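Long-range contacts in exocyst complex component EXO70 (Saccharomyces cerevisiae, PDB 2B1E), which acts in the secretory pathway as a subunit of the exocyst, the complex that tethers secretory vesicles to sites of exocytosis, and contributes to assembly of that complex: residues Y224-L232 against F245-V256; S369-A380 against L437-L448. All blocks are in the same frame, centred on the assembly; numbering follows the deposited sequence.

Contact 1. Residues Y224-L232 against F245-V256; sequences YAKLFGANL and FSFELVESINDV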
loop_
_atom_site.group_PDB
_atom_site.type_symbol
_atom_site.label_atom_id
_atom_site.label_comp_id
_atom_site.label_asym_id
_atom_site.label_seq_id
_atom_site.Cartn_x
_atom_site.Cartn_y
_atom_site.Cartn_z
ATOM N N TYR A 224 -6.650 -15.847 12.493
ATOM C CA TYR A 224 -6.378 -14.581 11.823
ATOM C C TYR A 224 -5.858 -14.826 10.416
ATOM O O TYR A 224 -6.383 -14.273 9.446
ATOM C CB TYR A 224 -5.337 -13.776 12.607
ATOM C CG TYR A 224 -4.819 -12.560 11.870
ATOM C CD1 TYR A 224 -5.553 -11.375 11.833
ATOM C CD2 TYR A 224 -3.601 -12.601 11.195
ATOM C CE1 TYR A 224 -5.083 -10.257 11.141
ATOM C CE2 TYR A 224 -3.122 -11.493 10.500
ATOM C CZ TYR A 224 -3.866 -10.324 10.478
ATOM O OH TYR A 224 -3.380 -9.220 9.811
ATOM N N ALA A 225 -4.820 -15.654 10.318
ATOM C CA ALA A 225 -4.197 -15.977 9.046
ATOM C C ALA A 225 -5.197 -16.546 8.046
ATOM O O ALA A 225 -5.101 -16.276 6.846
ATOM C CB ALA A 225 -3.055 -16.959 9.259
ATOM N N LYS A 226 -6.153 -17.335 8.531
ATOM C CA LYS A 226 -7.146 -17.912 7.636
ATOM C C LYS A 226 -8.071 -16.828 7.097
ATOM O O LYS A 226 -8.333 -16.768 5.898
ATOM C CB LYS A 226 -7.972 -18.989 8.345
ATOM C CG LYS A 226 -9.061 -19.569 7.453
ATOM C CD LYS A 226 -9.607 -20.887 7.963
ATOM C CE LYS A 226 -10.646 -21.438 6.989
ATOM N NZ LYS A 226 -11.045 -22.841 7.298
ATOM N N LEU A 227 -8.560 -15.974 7.991
ATOM C CA LEU A 227 -9.450 -14.885 7.607
ATOM C C LEU A 227 -8.690 -13.955 6.663
ATOM O O LEU A 227 -9.257 -13.408 5.717
ATOM C CB LEU A 227 -9.898 -14.121 8.855
ATOM C CG LEU A 227 -11.179 -13.284 8.807
ATOM C CD1 LEU A 227 -11.361 -12.591 10.150
ATOM C CD2 LEU A 227 -11.110 -12.258 7.694
ATOM N N PHE A 228 -7.396 -13.794 6.927
ATOM C CA PHE A 228 -6.522 -12.947 6.121
ATOM C C PHE A 228 -6.404 -13.493 4.699
ATOM O O PHE A 228 -6.411 -12.736 3.725
ATOM C CB PHE A 228 -5.130 -12.886 6.752
ATOM C CG PHE A 228 -4.194 -11.922 6.079
ATOM C CD1 PHE A 228 -4.206 -10.571 6.412
ATOM C CD2 PHE A 228 -3.296 -12.365 5.114
ATOM C CE1 PHE A 228 -3.332 -9.672 5.795
ATOM C CE2 PHE A 228 -2.420 -11.474 4.492
ATOM C CZ PHE A 228 -2.438 -10.123 4.836
ATOM N N GLY A 229 -6.279 -14.812 4.591
ATOM C CA GLY A 229 -6.159 -15.440 3.290
ATOM C C GLY A 229 -7.458 -15.326 2.520
ATOM O O GLY A 229 -7.461 -15.287 1.291
ATOM N N ALA A 230 -8.566 -15.268 3.252
ATOM C CA ALA A 230 -9.877 -15.153 2.636
ATOM C C ALA A 230 -9.973 -13.838 1.876
ATOM O O ALA A 230 -10.357 -13.820 0.707
ATOM C CB ALA A 230 -10.962 -15.226 3.695
ATOM N N ASN A 231 -9.619 -12.739 2.538
ATOM C CA ASN A 231 -9.672 -11.425 1.902
ATOM C C ASN A 231 -8.644 -11.321 0.783
ATOM O O ASN A 231 -8.895 -10.695 -0.245
ATOM C CB ASN A 231 -9.417 -10.314 2.928
ATOM C CG ASN A 231 -10.417 -10.328 4.067
ATOM O OD1 ASN A 231 -10.398 -11.221 4.910
ATOM N ND2 ASN A 231 -11.302 -9.336 4.097
ATOM N N LEU A 232 -7.486 -11.939 0.983
ATOM C CA LEU A 232 -6.432 -11.896 -0.018
ATOM C C LEU A 232 -6.827 -12.687 -1.259
ATOM O O LEU A 232 -6.233 -12.525 -2.326
ATOM C CB LEU A 232 -5.133 -12.443 0.569
ATOM C CG LEU A 232 -3.869 -12.236 -0.266
ATOM C CD1 LEU A 232 -3.730 -10.770 -0.659
ATOM C CD2 LEU A 232 -2.668 -12.688 0.542
ATOM N N PHE A 245 -7.480 -2.290 -1.050
ATOM C CA PHE A 245 -7.720 -2.828 0.279
ATOM C C PHE A 245 -6.453 -3.514 0.769
ATOM O O PHE A 245 -6.220 -3.626 1.974
ATOM C CB PHE A 245 -8.873 -3.832 0.254
ATOM C CG PHE A 245 -9.186 -4.420 1.601
ATOM C CD1 PHE A 245 -9.490 -3.593 2.679
ATOM C CD2 PHE A 245 -9.169 -5.797 1.797
ATOM C CE1 PHE A 245 -9.767 -4.126 3.927
ATOM C CE2 PHE A 245 -9.447 -6.340 3.048
ATOM C CZ PHE A 245 -9.746 -5.501 4.115
ATOM N N SER A 246 -5.637 -3.967 -0.175
ATOM C CA SER A 246 -4.389 -4.639 0.149
ATOM C C SER A 246 -3.510 -3.759 1.035
ATOM O O SER A 246 -2.780 -4.262 1.888
ATOM C CB SER A 246 -3.639 -4.998 -1.132
ATOM O OG SER A 246 -3.348 -3.840 -1.889
ATOM N N PHE A 247 -3.578 -2.447 0.832
ATOM C CA PHE A 247 -2.783 -1.528 1.640
ATOM C C PHE A 247 -3.177 -1.634 3.110
ATOM O O PHE A 247 -2.324 -1.538 3.996
ATOM C CB PHE A 247 -2.968 -0.080 1.167
ATOM C CG PHE A 247 -2.349 0.212 -0.173
ATOM C CD1 PHE A 247 -1.059 -0.223 -0.472
ATOM C CD2 PHE A 247 -3.039 0.960 -1.124
ATOM C CE1 PHE A 247 -0.465 0.086 -1.696
ATOM C CE2 PHE A 247 -2.455 1.275 -2.349
ATOM C CZ PHE A 247 -1.165 0.837 -2.636
ATOM N N GLU A 248 -4.468 -1.832 3.370
ATOM C CA GLU A 248 -4.954 -1.952 4.741
ATOM C C GLU A 248 -4.634 -3.325 5.322
ATOM O O GLU A 248 -4.510 -3.480 6.537
ATOM C CB GLU A 248 -6.461 -1.703 4.804
ATOM C CG GLU A 248 -6.876 -0.320 4.335
ATOM C CD GLU A 248 -8.370 -0.089 4.445
ATOM O OE1 GLU A 248 -8.868 0.868 3.817
ATOM O OE2 GLU A 248 -9.045 -0.857 5.160
ATOM N N LEU A 249 -4.516 -4.325 4.454
ATOM C CA LEU A 249 -4.184 -5.670 4.899
ATOM C C LEU A 249 -2.709 -5.708 5.273
ATOM O O LEU A 249 -2.327 -6.331 6.261
ATOM C CB LEU A 249 -4.475 -6.689 3.797
ATOM C CG LEU A 249 -5.954 -6.952 3.495
ATOM C CD1 LEU A 249 -6.076 -7.905 2.311
ATOM C CD2 LEU A 249 -6.637 -7.542 4.729
ATOM N N VAL A 250 -1.880 -5.038 4.479
ATOM C CA VAL A 250 -0.450 -4.985 4.760
ATOM C C VAL A 250 -0.255 -4.378 6.146
ATOM O O VAL A 250 0.573 -4.844 6.930
ATOM C CB VAL A 250 0.300 -4.120 3.715
ATOM C CG1 VAL A 250 1.734 -3.866 4.172
ATOM C CG2 VAL A 250 0.298 -4.824 2.359
ATOM N N GLU A 251 -1.030 -3.339 6.441
ATOM C CA GLU A 251 -0.959 -2.663 7.731
ATOM C C GLU A 251 -1.379 -3.605 8.862
ATOM O O GLU A 251 -0.826 -3.566 9.963
ATOM C CB GLU A 251 -1.873 -1.437 7.722
ATOM C CG GLU A 251 -1.990 -0.747 9.070
ATOM C CD GLU A 251 -3.094 0.293 9.101
ATOM O OE1 GLU A 251 -3.395 0.797 10.207
ATOM O OE2 GLU A 251 -3.660 0.606 8.024
ATOM N N SER A 252 -2.369 -4.443 8.581
ATOM C CA SER A 252 -2.873 -5.398 9.555
ATOM C C SER A 252 -1.793 -6.400 9.937
ATOM O O SER A 252 -1.414 -6.498 11.106
ATOM C CB SER A 252 -4.082 -6.139 8.983
ATOM O OG SER A 252 -4.632 -7.027 9.937
ATOM N N ILE A 253 -1.293 -7.140 8.949
ATOM C CA ILE A 253 -0.264 -8.139 9.202
ATOM C C ILE A 253 0.990 -7.524 9.834
ATOM O O ILE A 253 1.672 -8.175 10.630
ATOM C CB ILE A 253 0.125 -8.895 7.900
ATOM C CG1 ILE A 253 0.997 -10.109 8.239
ATOM C CG2 ILE A 253 0.876 -7.972 6.952
ATOM C CD1 ILE A 253 0.276 -11.181 9.025
ATOM N N ASN A 254 1.298 -6.276 9.485
ATOM C CA ASN A 254 2.461 -5.613 10.067
ATOM C C ASN A 254 2.233 -5.394 11.561
ATOM O O ASN A 254 3.104 -5.690 12.378
ATOM C CB ASN A 254 2.725 -4.263 9.390
ATOM C CG ASN A 254 3.358 -4.409 8.019
ATOM O OD1 ASN A 254 3.591 -5.522 7.542
ATOM N ND2 ASN A 254 3.642 -3.282 7.380
ATOM N N ASP A 255 1.065 -4.868 11.915
ATOM C CA ASP A 255 0.745 -4.625 13.321
ATOM C C ASP A 255 0.770 -5.916 14.145
ATOM O O ASP A 255 1.243 -5.927 15.281
ATOM C CB ASP A 255 -0.628 -3.958 13.457
ATOM C CG ASP A 255 -0.618 -2.500 13.019
ATOM O OD1 ASP A 255 0.487 -1.928 12.881
ATOM O OD2 ASP A 255 -1.713 -1.921 12.824
ATOM N N VAL A 256 0.261 -7.002 13.572
ATOM C CA VAL A 256 0.242 -8.272 14.282
ATOM C C VAL A 256 1.661 -8.795 14.458
ATOM O O VAL A 256 2.036 -9.220 15.547
ATOM C CB VAL A 256 -0.614 -9.331 13.538
ATOM C CG1 VAL A 256 -0.456 -10.695 14.198
ATOM C CG2 VAL A 256 -2.076 -8.920 13.563
#

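Contact 2. Residues S369-A380 against L437-L448; sequences SCFISDCIDTLA and LAGEGHSRLERL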
loop_
_atom_site.group_PDB
_atom_site.type_symbol
_atom_site.label_atom_id
_atom_site.label_comp_id
_atom_site.label_asym_id
_atom_site.label_seq_id
_atom_site.Cartn_x
_atom_site.Cartn_y
_atom_site.Cartn_z
ATOM N N SER A 369 7.217 8.983 -6.609
ATOM C CA SER A 369 7.070 10.089 -7.551
ATOM C C SER A 369 7.406 9.582 -8.942
ATOM O O SER A 369 6.725 9.912 -9.911
ATOM C CB SER A 369 8.009 11.250 -7.207
ATOM O OG SER A 369 7.931 12.263 -8.204
ATOM N N CYS A 370 8.460 8.775 -9.027
ATOM C CA CYS A 370 8.893 8.221 -10.301
ATOM C C CYS A 370 7.755 7.408 -10.909
ATOM O O CYS A 370 7.468 7.519 -12.102
ATOM C CB CYS A 370 10.130 7.338 -10.111
ATOM S SG CYS A 370 10.951 6.867 -11.661
ATOM N N PHE A 371 7.105 6.594 -10.082
ATOM C CA PHE A 371 5.990 5.769 -10.537
ATOM C C PHE A 371 4.883 6.607 -11.169
ATOM O O PHE A 371 4.372 6.272 -12.233
ATOM C CB PHE A 371 5.391 4.973 -9.372
ATOM C CG PHE A 371 4.101 4.286 -9.717
ATOM C CD1 PHE A 371 4.084 3.214 -10.602
ATOM C CD2 PHE A 371 2.895 4.747 -9.199
ATOM C CE1 PHE A 371 2.886 2.611 -10.971
ATOM C CE2 PHE A 371 1.686 4.151 -9.564
ATOM C CZ PHE A 371 1.683 3.080 -10.453
ATOM N N ILE A 372 4.497 7.688 -10.499
ATOM C CA ILE A 372 3.439 8.537 -11.023
ATOM C C ILE A 372 3.889 9.155 -12.342
ATOM O O ILE A 372 3.136 9.171 -13.313
ATOM C CB ILE A 372 3.079 9.664 -10.034
ATOM C CG1 ILE A 372 2.818 9.069 -8.644
ATOM C CG2 ILE A 372 1.860 10.424 -10.529
ATOM C CD1 ILE A 372 1.849 7.904 -8.634
ATOM N N SER A 373 5.122 9.655 -12.361
ATOM C CA SER A 373 5.689 10.271 -13.555
ATOM C C SER A 373 5.797 9.236 -14.673
ATOM O O SER A 373 5.557 9.548 -15.838
ATOM C CB SER A 373 7.072 10.863 -13.246
ATOM O OG SER A 373 6.972 12.035 -12.442
ATOM N N ASP A 374 6.152 8.006 -14.316
ATOM C CA ASP A 374 6.267 6.941 -15.308
ATOM C C ASP A 374 4.894 6.644 -15.908
ATOM O O ASP A 374 4.777 6.384 -17.107
ATOM C CB ASP A 374 6.842 5.670 -14.678
ATOM C CG ASP A 374 8.351 5.724 -14.533
ATOM O OD1 ASP A 374 8.962 6.713 -14.987
ATOM O OD2 ASP A 374 8.926 4.769 -13.968
ATOM N N CYS A 375 3.861 6.696 -15.071
ATOM C CA CYS A 375 2.494 6.451 -15.516
ATOM C C CYS A 375 2.040 7.501 -16.529
ATOM O O CYS A 375 1.431 7.171 -17.551
ATOM C CB CYS A 375 1.532 6.450 -14.320
ATOM S SG CYS A 375 1.510 4.908 -13.347
ATOM N N ILE A 376 2.327 8.768 -16.239
ATOM C CA ILE A 376 1.938 9.848 -17.134
ATOM C C ILE A 376 2.746 9.771 -18.427
ATOM O O ILE A 376 2.220 10.049 -19.502
ATOM C CB ILE A 376 2.111 11.217 -16.445
ATOM C CG1 ILE A 376 1.164 11.288 -15.241
ATOM C CG2 ILE A 376 1.783 12.347 -17.414
ATOM C CD1 ILE A 376 1.433 12.459 -14.313
ATOM N N ASP A 377 4.015 9.376 -18.329
ATOM C CA ASP A 377 4.846 9.226 -19.524
ATOM C C ASP A 377 4.258 8.125 -20.408
ATOM O O ASP A 377 4.181 8.259 -21.636
ATOM C CB ASP A 377 6.277 8.814 -19.161
ATOM C CG ASP A 377 7.166 9.991 -18.800
ATOM O OD1 ASP A 377 6.745 11.155 -18.971
ATOM O OD2 ASP A 377 8.304 9.736 -18.347
ATOM N N THR A 378 3.865 7.024 -19.774
ATOM C CA THR A 378 3.312 5.884 -20.492
ATOM C C THR A 378 2.018 6.257 -21.198
ATOM O O THR A 378 1.775 5.833 -22.324
ATOM C CB THR A 378 3.069 4.696 -19.529
ATOM O OG1 THR A 378 4.300 4.379 -18.866
ATOM C CG2 THR A 378 2.575 3.468 -20.299
ATOM N N LEU A 379 1.187 7.048 -20.534
ATOM C CA LEU A 379 -0.072 7.488 -21.128
ATOM C C LEU A 379 0.179 8.343 -22.375
ATOM O O LEU A 379 -0.397 8.105 -23.442
ATOM C CB LEU A 379 -0.877 8.305 -20.112
ATOM C CG LEU A 379 -2.131 8.988 -20.664
ATOM C CD1 LEU A 379 -3.162 7.937 -21.118
ATOM C CD2 LEU A 379 -2.713 9.883 -19.591
ATOM N N ALA A 380 1.039 9.347 -22.235
ATOM C CA ALA A 380 1.346 10.240 -23.343
ATOM C C ALA A 380 1.938 9.518 -24.551
ATOM O O ALA A 380 1.438 9.669 -25.666
ATOM C CB ALA A 380 2.294 11.356 -22.876
ATOM N N LEU A 437 4.388 14.697 -6.447
ATOM C CA LEU A 437 5.277 14.973 -7.579
ATOM C C LEU A 437 6.230 16.123 -7.279
ATOM O O LEU A 437 7.081 16.471 -8.098
ATOM C CB LEU A 437 4.452 15.303 -8.825
ATOM C CG LEU A 437 3.682 14.127 -9.435
ATOM C CD1 LEU A 437 2.654 14.628 -10.435
ATOM C CD2 LEU A 437 4.671 13.171 -10.091
ATOM N N ALA A 438 6.082 16.700 -6.091
ATOM C CA ALA A 438 6.911 17.814 -5.652
ATOM C C ALA A 438 8.345 17.711 -6.151
ATOM O O ALA A 438 9.049 16.746 -5.854
ATOM C CB ALA A 438 6.899 17.896 -4.137
ATOM N N GLY A 439 8.769 18.710 -6.917
ATOM C CA GLY A 439 10.125 18.726 -7.434
ATOM C C GLY A 439 10.327 18.004 -8.753
ATOM O O GLY A 439 9.902 18.480 -9.808
ATOM N N GLU A 440 10.993 16.856 -8.682
ATOM C CA GLU A 440 11.288 16.031 -9.851
ATOM C C GLU A 440 10.075 15.771 -10.746
ATOM O O GLU A 440 10.141 15.959 -11.960
ATOM C CB GLU A 440 11.880 14.693 -9.394
ATOM C CG GLU A 440 11.950 13.638 -10.482
ATOM C CD GLU A 440 13.076 13.875 -11.461
ATOM O OE1 GLU A 440 13.485 15.044 -11.636
ATOM O OE2 GLU A 440 13.544 12.889 -12.068
ATOM N N GLY A 441 8.977 15.328 -10.139
ATOM C CA GLY A 441 7.768 15.028 -10.890
ATOM C C GLY A 441 7.256 16.156 -11.767
ATOM O O GLY A 441 7.074 15.988 -12.974
ATOM N N HIS A 442 7.008 17.311 -11.166
ATOM C CA HIS A 442 6.518 18.444 -11.938
ATOM C C HIS A 442 7.463 18.813 -13.073
ATOM O O HIS A 442 7.022 19.131 -14.170
ATOM C CB HIS A 442 6.305 19.645 -11.026
ATOM C CG HIS A 442 5.098 19.522 -10.154
ATOM N ND1 HIS A 442 3.818 19.503 -10.661
ATOM C CD2 HIS A 442 4.975 19.408 -8.811
ATOM C CE1 HIS A 442 2.956 19.385 -9.666
ATOM N NE2 HIS A 442 3.632 19.325 -8.533
ATOM N N SER A 443 8.763 18.760 -12.814
ATOM C CA SER A 443 9.730 19.093 -13.850
ATOM C C SER A 443 9.654 18.082 -14.995
ATOM O O SER A 443 9.864 18.434 -16.156
ATOM C CB SER A 443 11.146 19.134 -13.273
ATOM O OG SER A 443 11.587 17.840 -12.911
ATOM N N ARG A 444 9.354 16.826 -14.678
ATOM C CA ARG A 444 9.238 15.811 -15.723
ATOM C C ARG A 444 7.989 16.096 -16.546
ATOM O O ARG A 444 8.001 15.968 -17.772
ATOM C CB ARG A 444 9.151 14.407 -15.127
ATOM C CG ARG A 444 10.483 13.868 -14.626
ATOM C CD ARG A 444 10.358 12.448 -14.085
ATOM N NE ARG A 444 9.923 11.506 -15.113
ATOM C CZ ARG A 444 9.834 10.190 -14.934
ATOM N NH1 ARG A 444 10.152 9.651 -13.761
ATOM N NH2 ARG A 444 9.428 9.410 -15.928
ATOM N N LEU A 445 6.913 16.484 -15.864
ATOM C CA LEU A 445 5.662 16.804 -16.538
ATOM C C LEU A 445 5.856 18.023 -17.441
ATOM O O LEU A 445 5.244 18.120 -18.509
ATOM C CB LEU A 445 4.563 17.090 -15.515
ATOM C CG LEU A 445 3.188 17.444 -16.084
ATOM C CD1 LEU A 445 2.665 16.322 -16.981
ATOM C CD2 LEU A 445 2.233 17.691 -14.931
ATOM N N GLU A 446 6.694 18.963 -17.011
ATOM C CA GLU A 446 6.947 20.136 -17.841
ATOM C C GLU A 446 7.737 19.683 -19.059
ATOM O O GLU A 446 7.496 20.150 -20.173
ATOM C CB GLU A 446 7.719 21.211 -17.071
ATOM C CG GLU A 446 6.871 21.953 -16.044
ATOM C CD GLU A 446 5.656 22.637 -16.659
ATOM O OE1 GLU A 446 5.829 23.518 -17.534
ATOM O OE2 GLU A 446 4.522 22.297 -16.271
ATOM N N ARG A 447 8.669 18.759 -18.852
ATOM C CA ARG A 447 9.454 18.257 -19.966
ATOM C C ARG A 447 8.537 17.544 -20.953
ATOM O O ARG A 447 8.722 17.650 -22.161
ATOM C CB ARG A 447 10.561 17.312 -19.483
ATOM C CG ARG A 447 11.799 18.033 -18.954
ATOM C CD ARG A 447 13.029 17.129 -18.982
ATOM N NE ARG A 447 13.066 16.170 -17.879
ATOM C CZ ARG A 447 13.287 16.500 -16.609
ATOM N NH1 ARG A 447 13.487 17.768 -16.273
ATOM N NH2 ARG A 447 13.327 15.560 -15.672
ATOM N N LEU A 448 7.545 16.822 -20.436
ATOM C CA LEU A 448 6.593 16.114 -21.291
ATOM C C LEU A 448 5.827 17.104 -22.167
ATOM O O LEU A 448 5.703 16.910 -23.377
ATOM C CB LEU A 448 5.575 15.336 -20.453
ATOM C CG LEU A 448 5.480 13.815 -20.608
ATOM C CD1 LEU A 448 4.114 13.368 -20.104
ATOM C CD2 LEU A 448 5.666 13.391 -22.059
HETATM O O HOH W 1 9.458 14.480 -7.396
HETATM O O HOH W 2 5.534 13.666 -14.033
#

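Contact 1. Residues Y224-L232 against F245-V256
Phe245 meets Asn231: the ring carbon CE2 lies 4.0 Å from Asn231 CB, which approaches the ring at its edge. One turn on, Leu249 turns into the interface and serves both neighbours, its CD1 reaching Asn231 CB and its CB lying 3.8 Å from Phe228 CE1. The same ring carbon comes in edge-on to the backbone oxygen of Leu249, with Phe228 CE1 to Leu249 O at 3.5 Å. Ser252 holds the polar centre. Its OG stands anti to the backbone N (chi1 -177°), which directs it at Tyr224, and Ser252 OG and Tyr224 OH share a hydrogen bond of 2.5 Å; Thr184 of helix 180-201 is a second partner of this buried OG. Ile253 CD1 touches the edge of the tyrosine ring, 3.7 Å from Tyr224 CE2. Last, Val256 CG2 lies over one face of that ring in a CH-pi contact, 4.1 Å from the centroid of the Tyr224 ring. The axes of 224-232 and 245-256 come within 11.1 Å at 164°, so the helices that carry them, 209-233 and 245-259, pair antiparallel here, as in the stacked helical bundles that build the rod of Exo70.

Contact 2. Residues S369-A380 against L437-L448
The axes of helices 369-380 and 440-448 run nearly parallel, 15° between their directions and 9.4 Å at closest approach; just before helix 440-448, the loop residue Leu437 has its CA 5.2 Å from the CA of Ser369. Here Leu437 CD2 packs against Ile372 CB and lies 3.5 Å from Ser373 OG. Gly441 faces Ser373 without a side chain; a CB there would collide with Leu437 CD2. Two waters bridge the seam: one joins Ser369 OG to Ala438 O and Gly441 N, the other joins Ser373 OG to Gly441 O.

Arg444 fits as a knob among Cys370, Ser373, Asp374 and Asp377. Its chain bends at chi3 (62°), laying the guanidinium over Ser373, whose CB sits over the centre of one face, 3.3 Å from Arg444 CZ. Both carboxylates approach the guanidinium at its edge. Arg444 NH2 donates to Asp374 OD1 at 2.9 Å, nearly along the C-O axis and fairly straight (161°), and to Asp377 OD2 at 2.7 Å, from above that carboxylate's plane. Arg339 salt-bridges the other oxygen, Asp374 OD2, and so positions that carboxylate, while Arg444 NE donates to Thr353 OG1; the guanidinium is thus held through NE as well as NH2. A methionine at Arg444 would probably leave the buried carboxylates of Asp374 and Asp377 without this shared positive mate.

Toward the C-terminal ends of the two segments the seam turns apolar: Leu448 CD1 lies 3.7 Å from Ile376 CG2 and 3.9 Å from Ala380 CB, while Leu445 CD1 touches Ile376 CG2 more loosely. The whole is a parallel helix-helix interface with a buried salt-bridge network, joining helices 364-391 and 440-473 within the all-helical rod of Exo70.

Overall arrangement
Contact 1 closes before contact 2 opens along the chain, and both belong to the C-terminal region of Exo70. Their centres are 32 Å apart and their nearest atoms about 8 Å, so they do not touch. Helix 268-299 links them: Phe228 and Ile253 of contact 1 pack on Cys274 and Thr275, whereas Cys375 and Thr378, on segment 369-380 but turned from its partner, pack on Ile290 and Ile294, farther along the same helix. The pairings differ, too. Contact 1 joins sequential helices antiparallel, while contact 2 sets helices 364-391 and 440-473 side by side in the same direction, with helix 410-429 and the short helix 433-436 between them in sequence. A radius of gyration of 43 Å for one chain fits an elongated rod built from successive helical layers.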